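Local coordinates for alpha-fucosidase GH29 (Fusarium graminearum, PDB 4PSR), which probably hydrolyses alpha-1,6-linked L-fucose from the reducing-end N-acetylglucosamine of glycoprotein glycans, as a family 29 alpha-L-fucosidase, at residues A[546-558]-A[573-585]. Residues are numbered along the deposited sequence; the frame is centred on the assembly and turned at random.
With NAG (2-acetamido-2-deoxy-beta-D-glucopyranose), chain C; NAG (2-acetamido-2-deoxy-beta-D-glucopyranose), chain B; MAN (alpha-D-mannopyranose), chain D.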
ATOM      1  N   ASP A 546     -15.688  20.072 -23.469  1.00 19.26           N
ATOM      2  CA  ASP A 546     -16.380  19.585 -24.660  1.00 18.18           C
ATOM      3  C   ASP A 546     -16.422  18.066 -24.590  1.00 19.90           C
ATOM      4  O   ASP A 546     -15.527  17.449 -24.014  1.00 19.48           O
ATOM      5  CB  ASP A 546     -15.639  20.014 -25.923  1.00 22.65           C
ATOM      6  CG  ASP A 546     -15.887  21.472 -26.291  1.00 21.78           C
ATOM      7  OD1 ASP A 546     -16.737  22.119 -25.655  1.00 20.10           O
ATOM      8  OD2 ASP A 546     -15.240  21.920 -27.247  1.00 23.95           O
ATOM      9  N   GLY A 547     -17.481  17.491 -25.140  1.00 21.16           N
ATOM     10  CA  GLY A 547     -17.643  16.040 -25.165  1.00 22.85           C
ATOM     11  C   GLY A 547     -17.970  15.425 -23.808  1.00 27.54           C
ATOM     12  O   GLY A 547     -17.974  14.206 -23.656  1.00 24.19           O
ATOM     13  N   THR A 548     -18.283  16.261 -22.831  1.00 18.02           N
ATOM     14  CA  THR A 548     -18.499  15.827 -21.449  1.00 16.85           C
ATOM     15  C   THR A 548     -19.775  16.439 -20.883  1.00 18.42           C
ATOM     16  O   THR A 548     -20.238  17.487 -21.350  1.00 18.89           O
ATOM     17  CB  THR A 548     -17.305  16.258 -20.555  1.00 16.55           C
ATOM     18  OG1 THR A 548     -16.067  16.064 -21.244  1.00 18.75           O
ATOM     19  CG2 THR A 548     -17.265  15.495 -19.244  1.00 21.72           C
ATOM     20  N   LYS A 549     -20.375  15.768 -19.905  1.00 18.21           N
ATOM     21  CA  LYS A 549     -21.408  16.371 -19.079  1.00 17.41           C
ATOM     22  C   LYS A 549     -21.078  16.135 -17.616  1.00 18.24           C
ATOM     23  O   LYS A 549     -20.335  15.198 -17.271  1.00 17.03           O
ATOM     24  CB  LYS A 549     -22.798  15.835 -19.420  1.00 20.31           C
ATOM     25  CG  LYS A 549     -22.997  14.354 -19.173  1.00 23.05           C
ATOM     26  CD  LYS A 549     -24.436  13.968 -19.455  1.00 35.51           C
ATOM     27  CE  LYS A 549     -24.636  12.461 -19.395  1.00 38.74           C
ATOM     28  NZ  LYS A 549     -26.038  12.082 -19.692  1.00 52.18           N
ATOM     29  N   ALA A 550     -21.582  17.000 -16.743  1.00 17.95           N
ATOM     30  CA  ALA A 550     -21.436  16.821 -15.303  1.00 16.30           C
ATOM     31  C   ALA A 550     -22.804  16.817 -14.667  1.00 20.86           C
ATOM     32  O   ALA A 550     -23.637  17.663 -14.998  1.00 22.47           O
ATOM     33  CB  ALA A 550     -20.567  17.921 -14.692  1.00 20.09           C
ATOM     34  N   THR A 551     -23.035  15.881 -13.755  1.00 16.78           N
ATOM     35  CA  THR A 551     -24.273  15.815 -13.007  1.00 17.53           C
ATOM     36  C   THR A 551     -23.968  16.142 -11.559  1.00 20.79           C
ATOM     37  O   THR A 551     -23.138  15.480 -10.923  1.00 18.82           O
ATOM     38  CB  THR A 551     -24.907  14.428 -13.165  1.00 17.60           C
ATOM     39  OG1 THR A 551     -25.072  14.164 -14.557  1.00 21.88           O
ATOM     40  CG2 THR A 551     -26.244  14.350 -12.484  1.00 19.70           C
ATOM     41  N   LEU A 552     -24.594  17.208 -11.056  1.00 20.44           N
ATOM     42  CA  LEU A 552     -24.389  17.661  -9.691  1.00 20.95           C
ATOM     43  C   LEU A 552     -25.475  17.078  -8.830  1.00 20.55           C
ATOM     44  O   LEU A 552     -26.641  17.121  -9.213  1.00 28.41           O
ATOM     45  CB  LEU A 552     -24.516  19.188  -9.591  1.00 25.31           C
ATOM     46  CG  LEU A 552     -23.685  20.023 -10.541  1.00 26.95           C
ATOM     47  CD1 LEU A 552     -23.926  21.518 -10.307  1.00 30.22           C
ATOM     48  CD2 LEU A 552     -22.248  19.696 -10.344  1.00 23.65           C
ATOM     49  N   PHE A 553     -25.102  16.553  -7.667  1.00 17.81           N
ATOM     50  CA  PHE A 553     -26.054  16.025  -6.699  1.00 16.46           C
ATOM     51  C   PHE A 553     -26.010  16.818  -5.404  1.00 17.14           C
ATOM     52  O   PHE A 553     -24.935  17.204  -4.953  1.00 20.04           O
ATOM     53  CB  PHE A 553     -25.716  14.569  -6.353  1.00 16.52           C
ATOM     54  CG  PHE A 553     -26.018  13.600  -7.447  1.00 17.63           C
ATOM     55  CD1 PHE A 553     -25.092  13.350  -8.443  1.00 19.80           C
ATOM     56  CD2 PHE A 553     -27.216  12.912  -7.463  1.00 24.13           C
ATOM     57  CE1 PHE A 553     -25.366  12.445  -9.443  1.00 21.71           C
ATOM     58  CE2 PHE A 553     -27.489  12.004  -8.469  1.00 28.93           C
ATOM     59  CZ  PHE A 553     -26.565  11.779  -9.455  1.00 20.38           C
ATOM     60  N   SER A 554     -27.157  17.008  -4.753  1.00 19.42           N
ATOM     61  CA  SER A 554     -27.158  17.706  -3.465  1.00 19.32           C
ATOM     62  C   SER A 554     -26.571  16.875  -2.322  1.00 19.05           C
ATOM     63  O   SER A 554     -25.998  17.414  -1.382  1.00 21.20           O
ATOM     64  CB  SER A 554     -28.578  18.154  -3.087  1.00 23.52           C
ATOM     65  OG  SER A 554     -29.503  17.081  -3.124  1.00 26.45           O
ATOM     66  N   GLY A 555     -26.712  15.560  -2.416  1.00 16.78           N
ATOM     67  CA  GLY A 555     -26.304  14.672  -1.355  1.00 18.62           C
ATOM     68  C   GLY A 555     -24.808  14.404  -1.338  1.00 16.23           C
ATOM     69  O   GLY A 555     -24.096  14.696  -2.308  1.00 19.23           O
ATOM     70  N   PHE A 556     -24.378  13.834  -0.219  1.00 19.78           N
ATOM     71  CA  PHE A 556     -22.984  13.487   0.109  1.00 22.25           C
ATOM     72  C   PHE A 556     -22.414  12.482  -0.906  1.00 17.26           C
ATOM     73  O   PHE A 556     -21.224  12.548  -1.262  1.00 18.11           O
ATOM     74  CB  PHE A 556     -23.052  12.907   1.543  1.00 27.26           C
ATOM     75  CG  PHE A 556     -21.746  12.431   2.148  1.00 40.65           C
ATOM     76  CD1 PHE A 556     -20.856  13.318   2.749  1.00 57.35           C
ATOM     77  CD2 PHE A 556     -21.481  11.070   2.245  1.00 50.85           C
ATOM     78  CE1 PHE A 556     -19.667  12.852   3.356  1.00 25.75           C
ATOM     79  CE2 PHE A 556     -20.313  10.599   2.855  1.00 50.31           C
ATOM     80  CZ  PHE A 556     -19.414  11.487   3.419  1.00 29.59           C
ATOM     81  N   ARG A 557     -23.262  11.590  -1.407  1.00 16.10           N
ATOM     82  CA  ARG A 557     -22.804  10.466  -2.220  1.00 16.17           C
ATOM     83  C   ARG A 557     -23.861  10.059  -3.254  1.00 14.54           C
ATOM     84  O   ARG A 557     -24.454   8.970  -3.167  1.00 17.00           O
ATOM     85  CB  ARG A 557     -22.426   9.313  -1.286  1.00 20.29           C
ATOM     86  CG  ARG A 557     -21.457   8.301  -1.871  1.00 18.96           C
ATOM     87  CD  ARG A 557     -20.835   7.432  -0.778  1.00 17.81           C
ATOM     88  NE  ARG A 557     -19.654   8.023  -0.140  1.00 18.25           N
ATOM     89  CZ  ARG A 557     -19.320   7.883   1.145  1.00 17.44           C
ATOM     90  NH1 ARG A 557     -20.087   7.199   1.990  1.00 17.67           N
ATOM     91  NH2 ARG A 557     -18.216   8.442   1.615  1.00 21.28           N
ATOM     92  N   PHE A 558     -24.138  10.966  -4.191  1.00 14.09           N
ATOM     93  CA  PHE A 558     -24.961  10.688  -5.369  1.00 17.18           C
ATOM     94  C   PHE A 558     -26.427  10.379  -5.069  1.00 16.74           C
ATOM     95  O   PHE A 558     -27.036   9.538  -5.713  1.00 19.04           O
ATOM     96  CB  PHE A 558     -24.299   9.592  -6.225  1.00 17.99           C
ATOM     97  CG  PHE A 558     -22.805   9.692  -6.237  1.00 15.15           C
ATOM     98  CD1 PHE A 558     -22.175  10.767  -6.862  1.00 18.07           C
ATOM     99  CD2 PHE A 558     -22.021   8.776  -5.534  1.00 14.82           C
ATOM    100  CE1 PHE A 558     -20.791  10.904  -6.847  1.00 15.61           C
ATOM    101  CE2 PHE A 558     -20.639   8.917  -5.500  1.00 14.92           C
ATOM    102  CZ  PHE A 558     -20.024  10.006  -6.142  1.00 15.28           C
ATOM    103  N   GLU A 573     -24.844  27.563  -7.223  1.00 28.96           N
ATOM    104  CA  GLU A 573     -25.247  28.184  -5.965  1.00 26.50           C
ATOM    105  C   GLU A 573     -24.474  27.629  -4.777  1.00 34.98           C
ATOM    106  O   GLU A 573     -24.325  26.414  -4.651  1.00 28.23           O
ATOM    107  CB  GLU A 573     -26.746  27.971  -5.741  1.00 39.06           C
ATOM    108  CG  GLU A 573     -27.219  28.239  -4.313  1.00 49.23           C
ATOM    109  CD  GLU A 573     -28.724  28.103  -4.160  1.00 68.93           C
ATOM    110  OE1 GLU A 573     -29.447  28.290  -5.162  1.00 71.69           O
ATOM    111  OE2 GLU A 573     -29.184  27.800  -3.038  1.00 75.74           O
ATOM    112  N   ASP A 574     -24.001  28.523  -3.903  1.00 29.50           N
ATOM    113  CA  ASP A 574     -23.325  28.132  -2.668  1.00 39.73           C
ATOM    114  C   ASP A 574     -24.158  27.123  -1.886  1.00 46.17           C
ATOM    115  O   ASP A 574     -25.368  27.293  -1.745  1.00 39.96           O
ATOM    116  CB  ASP A 574     -23.072  29.366  -1.797  1.00 40.85           C
ATOM    117  CG  ASP A 574     -22.277  29.048  -0.540  1.00 66.03           C
ATOM    118  OD1 ASP A 574     -21.028  29.077  -0.598  1.00 65.25           O
ATOM    119  OD2 ASP A 574     -22.901  28.775   0.508  1.00 60.83           O
ATOM    120  N   GLY A 575     -23.511  26.072  -1.390  1.00 24.55           N
ATOM    121  CA  GLY A 575     -24.189  25.067  -0.590  1.00 25.70           C
ATOM    122  C   GLY A 575     -25.112  24.107  -1.333  1.00 32.43           C
ATOM    123  O   GLY A 575     -25.824  23.331  -0.697  1.00 39.23           O
ATOM    124  N   SER A 576     -25.108  24.141  -2.663  1.00 27.71           N
ATOM    125  CA  SER A 576     -26.033  23.320  -3.454  1.00 26.07           C
ATOM    126  C   SER A 576     -25.463  21.969  -3.907  1.00 30.78           C
ATOM    127  O   SER A 576     -26.223  21.096  -4.320  1.00 29.18           O
ATOM    128  CB  SER A 576     -26.486  24.075  -4.694  1.00 22.45           C
ATOM    129  OG  SER A 576     -25.409  24.302  -5.584  1.00 28.11           O
ATOM    130  N   VAL A 577     -24.144  21.809  -3.873  1.00 28.79           N
ATOM    131  CA  VAL A 577     -23.525  20.570  -4.364  1.00 26.52           C
ATOM    132  C   VAL A 577     -22.943  19.755  -3.230  1.00 23.70           C
ATOM    133  O   VAL A 577     -22.264  20.295  -2.374  1.00 20.36           O
ATOM    134  CB  VAL A 577     -22.369  20.851  -5.329  1.00 32.92           C
ATOM    135  CG1 VAL A 577     -21.801  19.525  -5.862  1.00 19.85           C
ATOM    136  CG2 VAL A 577     -22.830  21.711  -6.469  1.00 27.44           C
ATOM    137  N   GLY A 578     -23.195  18.449  -3.247  1.00 19.14           N
ATOM    138  CA  GLY A 578     -22.532  17.525  -2.337  1.00 19.08           C
ATOM    139  C   GLY A 578     -21.630  16.517  -3.051  1.00 17.89           C
ATOM    140  O   GLY A 578     -20.685  15.998  -2.458  1.00 19.48           O
ATOM    141  N   SER A 579     -21.936  16.230  -4.300  1.00 15.97           N
ATOM    142  CA  SER A 579     -21.213  15.208  -5.059  1.00 17.20           C
ATOM    143  C   SER A 579     -21.440  15.411  -6.553  1.00 16.74           C
ATOM    144  O   SER A 579     -22.422  16.057  -6.968  1.00 18.31           O
ATOM    145  CB  SER A 579     -21.611  13.788  -4.601  1.00 15.77           C
ATOM    146  OG  SER A 579     -23.019  13.589  -4.606  1.00 16.56           O
ATOM    147  N   ILE A 580     -20.538  14.875  -7.371  1.00 14.74           N
ATOM    148  CA  ILE A 580     -20.552  15.125  -8.814  1.00 16.48           C
ATOM    149  C   ILE A 580     -20.197  13.875  -9.611  1.00 15.90           C
ATOM    150  O   ILE A 580     -19.285  13.145  -9.222  1.00 16.79           O
ATOM    151  CB  ILE A 580     -19.539  16.243  -9.202  1.00 15.31           C
ATOM    152  CG1 ILE A 580     -19.831  17.544  -8.434  1.00 17.06           C
ATOM    153  CG2 ILE A 580     -19.537  16.468 -10.726  1.00 15.28           C
ATOM    154  CD1 ILE A 580     -18.734  18.607  -8.556  1.00 19.40           C
ATOM    155  N   VAL A 581     -20.908  13.632 -10.711  1.00 17.70           N
ATOM    156  CA  VAL A 581     -20.581  12.565 -11.655  1.00 14.49           C
ATOM    157  C   VAL A 581     -20.224  13.198 -12.984  1.00 17.30           C
ATOM    158  O   VAL A 581     -21.024  13.937 -13.561  1.00 18.47           O
ATOM    159  CB  VAL A 581     -21.764  11.599 -11.870  1.00 17.29           C
ATOM    160  CG1 VAL A 581     -21.417  10.498 -12.896  1.00 16.88           C
ATOM    161  CG2 VAL A 581     -22.176  10.992 -10.551  1.00 20.85           C
ATOM    162  N   VAL A 582     -19.027  12.918 -13.475  1.00 15.49           N
ATOM    163  CA  VAL A 582     -18.550  13.492 -14.719  1.00 18.06           C
ATOM    164  C   VAL A 582     -18.550  12.357 -15.752  1.00 18.47           C
ATOM    165  O   VAL A 582     -17.960  11.308 -15.514  1.00 17.59           O
ATOM    166  CB  VAL A 582     -17.169  14.092 -14.514  1.00 17.82           C
ATOM    167  CG1 VAL A 582     -16.692  14.769 -15.781  1.00 16.02           C
ATOM    168  CG2 VAL A 582     -17.212  15.090 -13.344  1.00 16.63           C
ATOM    169  N   SER A 583     -19.235  12.576 -16.870  0.51 17.52           N
ATOM    170  CA  SER A 583     -19.473  11.521 -17.862  0.51 17.33           C
ATOM    171  C   SER A 583     -19.140  12.005 -19.269  0.51 22.28           C
ATOM    172  O   SER A 583     -19.176  13.206 -19.557  0.51 15.72           O
ATOM    173  CB  SER A 583     -20.938  11.071 -17.816  0.51 17.57           C
ATOM    174  OG  SER A 583     -21.377  10.785 -16.493  0.51 21.49           O
ATOM    175  N   LYS A 584     -18.801  11.065 -20.143  1.00 21.51           N
ATOM    176  CA  LYS A 584     -18.673  11.339 -21.553  1.00 23.40           C
ATOM    177  C   LYS A 584     -20.059  11.375 -22.128  1.00 28.61           C
ATOM    178  O   LYS A 584     -20.920  10.548 -21.787  1.00 31.00           O
ATOM    179  CB  LYS A 584     -17.863  10.242 -22.254  1.00 34.33           C
ATOM    180  CG  LYS A 584     -16.488  10.696 -22.708  1.00 36.81           C
ATOM    181  CD  LYS A 584     -15.695   9.571 -23.366  1.00 53.01           C
ATOM    182  CE  LYS A 584     -15.615   9.749 -24.875  1.00 51.79           C
ATOM    183  NZ  LYS A 584     -14.729  10.883 -25.271  1.00 54.42           N
ATOM    184  N   ILE A 585     -20.311  12.370 -22.966  1.00 32.12           N
ATOM    185  CA  ILE A 585     -21.401  12.237 -23.882  1.00 30.86           C
ATOM    186  C   ILE A 585     -20.752  11.385 -24.966  1.00 36.44           C
ATOM    187  O   ILE A 585     -21.395  10.528 -25.485  1.00 25.22           O
ATOM    188  CB  ILE A 585     -21.943  13.575 -24.433  1.00 36.60           C
ATOM    189  CG1 ILE A 585     -20.929  14.209 -25.377  1.00 41.24           C
ATOM    190  CG2 ILE A 585     -22.331  14.514 -23.279  1.00 39.25           C
ATOM    191  CD1 ILE A 585     -21.351  15.560 -25.890  1.00 65.05           C
ATOM    192  OXT ILE A 585     -19.569  11.475 -25.315  1.00 46.49           O
TER
HETATM  193  C1  NAG C   2     -20.807   3.680  -0.753  1.00 15.66           C
HETATM  194  C2  NAG C   2     -22.237   4.062  -0.415  1.00 17.28           C
HETATM  195  C3  NAG C   2     -23.170   3.584  -1.511  1.00 15.28           C
HETATM  196  C4  NAG C   2     -22.701   4.089  -2.866  1.00 15.84           C
HETATM  197  C5  NAG C   2     -21.249   3.700  -3.077  1.00 15.39           C
HETATM  198  C6  NAG C   2     -20.679   4.209  -4.375  1.00 16.01           C
HETATM  199  C7  NAG C   2     -22.793   4.302   1.958  1.00 19.18           C
HETATM  200  C8  NAG C   2     -23.228   3.599   3.207  1.00 25.12           C
HETATM  201  N2  NAG C   2     -22.649   3.532   0.873  1.00 18.24           N
HETATM  202  O3  NAG C   2     -24.494   4.034  -1.232  1.00 19.36           O
HETATM  203  O4  NAG C   2     -23.490   3.472  -3.876  1.00 17.40           O
HETATM  204  O5  NAG C   2     -20.453   4.244  -2.012  1.00 14.98           O
HETATM  205  O6  NAG C   2     -20.816   5.621  -4.446  1.00 18.37           O
HETATM  206  O7  NAG C   2     -22.580   5.507   1.934  1.00 22.72           O
HETATM  207  C1  NAG B   1     -16.176   4.228   1.737  1.00 14.91           C
HETATM  208  C2  NAG B   1     -16.215   4.188   0.232  1.00 12.61           C
HETATM  209  C3  NAG B   1     -17.599   4.616  -0.245  1.00 13.69           C
HETATM  210  C4  NAG B   1     -18.681   3.774   0.429  1.00 16.16           C
HETATM  211  C5  NAG B   1     -18.479   3.763   1.943  1.00 15.35           C
HETATM  212  C6  NAG B   1     -19.429   2.837   2.671  1.00 17.36           C
HETATM  213  C7  NAG B   1     -14.305   4.576  -1.261  1.00 15.82           C
HETATM  214  C8  NAG B   1     -13.284   5.558  -1.726  1.00 15.25           C
HETATM  215  N2  NAG B   1     -15.173   5.024  -0.349  1.00 13.76           N
HETATM  216  O3  NAG B   1     -17.659   4.459  -1.657  1.00 15.17           O
HETATM  217  O4  NAG B   1     -19.974   4.334   0.200  1.00 15.20           O
HETATM  218  O5  NAG B   1     -17.147   3.330   2.257  1.00 14.87           O
HETATM  219  O6  NAG B   1     -19.176   1.485   2.323  1.00 27.11           O
HETATM  220  O7  NAG B   1     -14.336   3.426  -1.685  1.00 15.56           O
HETATM  221  C1  MAN D   5     -26.068   5.506 -11.941  1.00 33.78           C
HETATM  222  C2  MAN D   5     -25.673   5.634 -13.459  1.00 21.29           C
HETATM  223  C3  MAN D   5     -24.142   5.810 -13.628  1.00 27.33           C
HETATM  224  C4  MAN D   5     -23.584   6.905 -12.688  1.00 30.63           C
HETATM  225  C5  MAN D   5     -24.105   6.684 -11.244  1.00 29.04           C
HETATM  226  C6  MAN D   5     -23.743   7.799 -10.291  1.00 29.85           C
HETATM  227  O2  MAN D   5     -26.237   6.776 -14.000  1.00 28.07           O
HETATM  228  O3  MAN D   5     -23.784   6.098 -14.981  1.00 35.73           O
HETATM  229  O4  MAN D   5     -22.151   6.830 -12.692  1.00 29.59           O
HETATM  230  O5  MAN D   5     -25.561   6.576 -11.223  1.00 24.63           O
HETATM  231  O6  MAN D   5     -23.239   7.201  -9.088  1.00 32.10           O
HETATM  232  O   HOH W   1     -16.946  12.861 -25.968  1.00 30.13           O
HETATM  233  O   HOH W   2     -22.800  12.941 -15.614  1.00 22.79           O
HETATM  234  O   HOH W   3     -25.956  20.273  -1.005  1.00 31.23           O
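With chi1 at 52°, Ser579 places OG between its own backbone N and carbonyl carbon and directs it into the turn that follows strand 548-553. There Ser579 OG donates to Gly555 O (2.8 Å), approaching from above the carbonyl plane, and accepts from Phe558 N (2.9 Å), so one buried hydroxyl ties down both ends of residues 555-558. Phe558, its CG swung beside the backbone N (chi1 -36°), brings ring atom CD1 to 3.7 Å from Val581 CG2 at about a right angle, while Ile580 O lies at the ring edge. Val581 CG2 also meets Phe553 CE1, and mannose C6 rests 3.6 Å from Val581 CG2. Within the same turn, Phe556 CE2 lies over the rim of one face of the Arg557 guanidinium, and C3 of the chain B N-acetylglucosamine over the centre of the opposite face. Arg557 NH1 donates to O7 of the chain C N-acetylglucosamine (3.0 Å), which lies at the guanidinium edge, in its plane, and Arg557 NE is salt-bridged to Asp525. On the other face of the sheet, Leu552 CD2 lies beside Ile580 CG1 (3.8 Å), and CD1 reaches Val577 CG2. The backbones pair antiparallel through reciprocal bonds at Lys549-Ser583, Thr551-Val581 and Phe553-Ser579. Phe553 O receives two donors, Gly578 N (2.7 Å), in the carbonyl plane, and the longer Ser579 N, which sets Gly578 and Ser579 opposite one residue. This is a classic beta bulge at the end of the two central strands of a four-stranded antiparallel sheet, whose Phe553, Phe558 and Val581 face, with Arg557 beyond it, packs against a protein-attached N-glycan.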